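Local coordinates for polymeric immunoglobulin receptor (PDB 4NOF), which probably binds polymeric immunoglobulins and carries them across epithelia, its second V-type immunoglobulin domain being the part present here, at residues L48-D51 with K55-P58; S34-C39 with T74-N79. All coordinates share one frame; numbering follows the deposited sequence. Where two conformers were deposited one is given.

Contact 1: L48-D51 with K55-P58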
loop_
_atom_site.group_PDB
_atom_site.type_symbol
_atom_site.label_atom_id
_atom_site.label_comp_id
_atom_site.label_asym_id
_atom_site.label_seq_id
_atom_site.Cartn_x
_atom_site.Cartn_y
_atom_site.Cartn_z
ATOM N N LEU A 48 9.386 3.793 -0.683
ATOM C CA LEU A 48 8.154 4.505 -1.062
ATOM C C LEU A 48 7.545 4.002 -2.366
ATOM O O LEU A 48 8.234 3.806 -3.369
ATOM C CB LEU A 48 8.432 6.016 -1.151
ATOM C CG LEU A 48 7.267 6.961 -1.462
ATOM C CD1 LEU A 48 6.158 6.813 -0.462
ATOM C CD2 LEU A 48 7.767 8.395 -1.382
ATOM N N VAL A 49 6.229 3.757 -2.361
ATOM C CA VAL A 49 5.450 3.560 -3.551
ATOM C C VAL A 49 4.732 4.854 -3.907
ATOM O O VAL A 49 4.894 5.357 -4.999
ATOM C CB VAL A 49 4.437 2.407 -3.346
ATOM C CG1 VAL A 49 3.493 2.248 -4.531
ATOM C CG2 VAL A 49 5.237 1.134 -3.018
ATOM N N ILE A 50 3.919 5.381 -2.983
ATOM C CA ILE A 50 3.213 6.648 -3.213
ATOM C C ILE A 50 2.829 7.230 -1.875
ATOM O O ILE A 50 2.548 6.480 -0.918
ATOM C CB ILE A 50 1.960 6.424 -4.104
ATOM C CG1 ILE A 50 1.296 7.729 -4.499
ATOM C CG2 ILE A 50 0.964 5.465 -3.428
ATOM C CD1 ILE A 50 0.307 7.569 -5.626
ATOM N N ASP A 51 2.823 8.557 -1.784
ATOM C CA ASP A 51 2.319 9.205 -0.577
ATOM C C ASP A 51 1.397 10.378 -0.881
ATOM O O ASP A 51 1.254 10.790 -2.009
ATOM C CB ASP A 51 3.443 9.561 0.403
ATOM C CG ASP A 51 4.336 10.690 -0.052
ATOM O OD1 ASP A 51 3.922 11.609 -0.795
ATOM O OD2 ASP A 51 5.498 10.693 0.445
ATOM N N LYS A 55 4.331 12.391 -3.936
ATOM C CA LYS A 55 5.564 11.706 -4.356
ATOM C C LYS A 55 5.225 10.286 -4.749
ATOM O O LYS A 55 4.406 9.625 -4.074
ATOM C CB LYS A 55 6.605 11.702 -3.241
ATOM C CG LYS A 55 7.123 13.067 -2.924
ATOM C CD LYS A 55 8.361 13.031 -2.029
ATOM C CE LYS A 55 8.716 14.443 -1.635
ATOM N NZ LYS A 55 7.698 15.058 -0.716
ATOM N N VAL A 56 5.840 9.806 -5.822
ATOM C CA VAL A 56 5.583 8.477 -6.344
ATOM C C VAL A 56 6.882 7.857 -6.848
ATOM O O VAL A 56 7.725 8.532 -7.436
ATOM C CB VAL A 56 4.478 8.488 -7.422
ATOM C CG1 VAL A 56 4.884 9.308 -8.627
ATOM C CG2 VAL A 56 4.103 7.087 -7.877
ATOM N N ASN A 57 7.022 6.573 -6.604
ATOM C CA ASN A 57 8.169 5.786 -7.131
ATOM C C ASN A 57 8.078 5.751 -8.638
ATOM O O ASN A 57 7.035 5.448 -9.190
ATOM C CB ASN A 57 7.995 4.387 -6.527
ATOM C CG ASN A 57 9.110 3.403 -6.876
ATOM O OD1 ASN A 57 9.593 3.344 -8.003
ATOM N ND2 ASN A 57 9.450 2.561 -5.911
ATOM N N PRO A 58 9.195 6.039 -9.370
ATOM C CA PRO A 58 9.152 5.962 -10.836
ATOM C C PRO A 58 8.635 4.658 -11.421
ATOM O O PRO A 58 8.060 4.665 -12.528
ATOM C CB PRO A 58 10.649 6.125 -11.260
ATOM C CG PRO A 58 11.364 6.634 -10.097
ATOM C CD PRO A 58 10.513 6.447 -8.838
HETATM O O HOH W 1 7.104 12.787 1.209
#

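Contact 2: S34-C39 with T74-N79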
loop_
_atom_site.group_PDB
_atom_site.type_symbol
_atom_site.label_atom_id
_atom_site.label_comp_id
_atom_site.label_asym_id
_atom_site.label_seq_id
_atom_site.Cartn_x
_atom_site.Cartn_y
_atom_site.Cartn_z
ATOM N N SER A 34 -2.053 13.457 9.389
ATOM C CA SER A 34 -0.692 13.099 9.061
ATOM C C SER A 34 -0.556 12.575 7.623
ATOM O O SER A 34 -1.531 12.277 6.960
ATOM C CB SER A 34 -0.177 11.997 9.986
ATOM O OG SER A 34 -0.606 12.104 11.338
ATOM N N LYS A 35 0.681 12.474 7.195
ATOM C CA LYS A 35 1.009 11.943 5.870
ATOM C C LYS A 35 0.510 10.507 5.774
ATOM O O LYS A 35 0.532 9.731 6.758
ATOM C CB LYS A 35 2.523 12.001 5.625
ATOM C CG LYS A 35 2.968 11.554 4.243
ATOM C CD LYS A 35 4.465 11.795 4.014
ATOM C CE LYS A 35 5.291 10.869 4.891
ATOM N NZ LYS A 35 6.742 10.912 4.545
ATOM N N LYS A 36 0.005 10.168 4.592
ATOM C CA LYS A 36 -0.469 8.829 4.289
ATOM C C LYS A 36 0.454 8.272 3.243
ATOM O O LYS A 36 0.774 8.962 2.310
ATOM C CB LYS A 36 -1.884 8.819 3.709
ATOM C CG LYS A 36 -2.989 9.584 4.477
ATOM C CD LYS A 36 -3.122 9.173 5.895
ATOM C CE LYS A 36 -4.380 9.839 6.528
ATOM N NZ LYS A 36 -4.388 11.335 6.450
ATOM N N SER A 37 0.883 7.020 3.400
ATOM C CA SER A 37 1.869 6.466 2.468
ATOM C C SER A 37 1.670 4.970 2.314
ATOM O O SER A 37 1.123 4.299 3.193
ATOM C CB SER A 37 3.299 6.744 2.951
ATOM O OG SER A 37 3.638 6.066 4.146
ATOM N N LEU A 38 2.146 4.463 1.179
ATOM C CA LEU A 38 2.344 3.032 0.985
ATOM C C LEU A 38 3.796 2.811 0.610
ATOM O O LEU A 38 4.343 3.533 -0.243
ATOM C CB LEU A 38 1.435 2.500 -0.132
ATOM C CG LEU A 38 1.426 0.985 -0.399
ATOM C CD1 LEU A 38 0.777 0.242 0.754
ATOM C CD2 LEU A 38 0.741 0.659 -1.723
ATOM N N CYS A 39 4.425 1.826 1.250
ATOM C CA CYS A 39 5.774 1.431 0.877
ATOM C C CYS A 39 5.873 -0.081 0.673
ATOM O O CYS A 39 5.025 -0.846 1.143
ATOM C CB CYS A 39 6.791 1.892 1.915
ATOM S SG CYS A 39 6.644 1.167 3.555
ATOM N N THR A 74 -11.401 7.362 8.274
ATOM C CA THR A 74 -10.516 6.397 8.945
ATOM C C THR A 74 -9.869 5.360 8.023
ATOM O O THR A 74 -9.377 4.354 8.484
ATOM C CB THR A 74 -11.260 5.600 10.042
ATOM O OG1 THR A 74 -12.283 4.800 9.447
ATOM C CG2 THR A 74 -11.850 6.523 11.070
ATOM N N VAL A 75 -9.875 5.611 6.714
ATOM C CA VAL A 75 -9.282 4.673 5.771
ATOM C C VAL A 75 -8.847 5.447 4.542
ATOM O O VAL A 75 -9.545 6.356 4.106
ATOM C CB VAL A 75 -10.245 3.522 5.360
ATOM C CG1 VAL A 75 -11.431 4.052 4.593
ATOM C CG2 VAL A 75 -9.517 2.488 4.541
ATOM N N PHE A 76 -7.676 5.100 4.002
ATOM C CA PHE A 76 -7.296 5.541 2.674
ATOM C C PHE A 76 -7.021 4.352 1.794
ATOM O O PHE A 76 -6.950 3.194 2.259
ATOM C CB PHE A 76 -6.149 6.560 2.647
ATOM C CG PHE A 76 -4.799 6.009 3.026
ATOM C CD1 PHE A 76 -4.406 5.951 4.359
ATOM C CD2 PHE A 76 -3.872 5.616 2.029
ATOM C CE1 PHE A 76 -3.135 5.468 4.700
ATOM C CE2 PHE A 76 -2.598 5.146 2.382
ATOM C CZ PHE A 76 -2.247 5.065 3.723
ATOM N N TYR A 77 -6.931 4.631 0.501
ATOM C CA TYR A 77 -6.835 3.592 -0.501
ATOM C C TYR A 77 -5.704 3.895 -1.443
ATOM O O TYR A 77 -5.425 5.049 -1.737
ATOM C CB TYR A 77 -8.111 3.441 -1.299
ATOM C CG TYR A 77 -9.334 3.167 -0.468
ATOM C CD1 TYR A 77 -9.666 1.860 -0.093
ATOM C CD2 TYR A 77 -10.111 4.212 0.007
ATOM C CE1 TYR A 77 -10.803 1.606 0.690
ATOM C CE2 TYR A 77 -11.247 3.957 0.804
ATOM C CZ TYR A 77 -11.582 2.668 1.127
ATOM O OH TYR A 77 -12.713 2.429 1.921
ATOM N N VAL A 78 -5.035 2.833 -1.889
ATOM C CA VAL A 78 -4.104 2.933 -3.007
ATOM C C VAL A 78 -4.471 1.948 -4.095
ATOM O O VAL A 78 -4.512 0.740 -3.860
ATOM C CB VAL A 78 -2.643 2.696 -2.568
ATOM C CG1 VAL A 78 -1.722 2.805 -3.763
ATOM C CG2 VAL A 78 -2.251 3.705 -1.492
ATOM N N ASN A 79 -4.806 2.463 -5.274
ATOM C CA ASN A 79 -5.062 1.598 -6.397
ATOM C C ASN A 79 -3.792 1.449 -7.159
ATOM O O ASN A 79 -3.150 2.434 -7.463
ATOM C CB ASN A 79 -6.163 2.126 -7.325
ATOM C CG ASN A 79 -6.516 1.112 -8.414
ATOM O OD1 ASN A 79 -6.019 1.217 -9.513
ATOM N ND2 ASN A 79 -7.286 0.091 -8.074
#

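Contact 1: L48-D51 with K55-P58
Asn57 sets its CG anti to the backbone N (chi1 -177°), which brings the amide back to the carbonyl of Leu48. Asp51 places CG between its own N and carbonyl carbon (chi1 71°), which puts the carboxylate beside Lys55. Asn57 ND2 donates to Leu48 O at 3.1 Å, with the acceptor close to the amide plane and the donor nearly in line with the C=O bond. Asn57 N reaches Val49 O at 2.9 Å in an almost straight bond, from above the carbonyl plane. One residue therefore holds two successive carbonyls of strand 46-51. Its OD1 is taken by the backbone N of Ser59, so the amide is fixed at both ends.

Further along, Asp51 N donates to Lys55 O at 3.0 Å. In return Lys55 N meets Asp51 OD1 at 3.3 Å, from above the carboxylate plane. Thr53 OG1 also bonds this OD1. Asp51 and Lys55 side chains run side by side. Their charged ends do not touch, but one water spans them, donating to Asp51 OD2 and accepting from Lys55 NZ. NZ also bonds Thr53 OG1. The Leu48 side chain crosses that of Lys55 at about a right angle, with Leu48 CD2 4.0 Å from Lys55 CB. Val56 CG2 packs on Val49 O at 3.4 Å.

Ile50 and Val56 form the single beta bridge. The chain thus turns back after strand 46-51 and pairs briefly, antiparallel, with its outer edge. On the other edge Val49 and Ile50 both face Leu38, a classic beta bulge in this edge strand of the V-set immunoglobulin fold.

Contact 2: S34-C39 with T74-N79
Lys36 lies over one face of the Phe76 ring. Its CB sits above the ring centre, 3.7 Å from the centroid and 10° off the normal, a CH-pi contact. CG comes next and lies 3.9 Å from Phe76 CD1. The chain bends at chi2 (-55°), which keeps CD over the same rim, 3.8 Å from Phe76 CD1. The tip then leaves the ring. NZ donates to Ser34 O at 3.1 Å, in the carbonyl plane, and also to Ala32 O. The aliphatic part is thus buried while two backbone carbonyls hold the ammonium group.

At the ring edge, Ser37 O lies near the plane, 3.5 Å from Phe76 CZ. Farther along, Leu38 CD2 meets Val78 CG1 at 3.9 Å. An alanine in place of Phe76 removes the ring, and this would probably open a gap beneath the Lys36 methylenes.

No hydrogen bond joins the two segments; the axes of 36-39 and 75-79 cross at -42° and come within 8.5 Å at their closest approach. Strands 36-41 and 75-80 belong to the two facing sheets of the immunoglobulin sandwich. Phe76 also touches Cys25 on strand 21-26, Leu38 touches Tyr91 on strand 89-95, and Val78 touches Ile50 on strand 46-51.

How the contacts relate
Contact 2 is core and contact 1 is partly buried at a sheet edge. The 34-39 with 74-79 pair joins the two sheets mainly by side-chain packing, without a hydrogen bond. The 48-51 with 55-58 pair is held mainly by backbone and amide hydrogen bonds, with a charged, water-bridged end. Both reach the five-stranded sheet, where strands 36-41 and 46-51 are neighbours. Leu38 links them: its O lies 2.8 Å from Val49 N, and its N lies 2.9 Å from Ile50 O, both probable hydrogen bonds. Leu38 thus turns its side chain to the interior and its backbone to the edge strand, whose far side receives the returning loop.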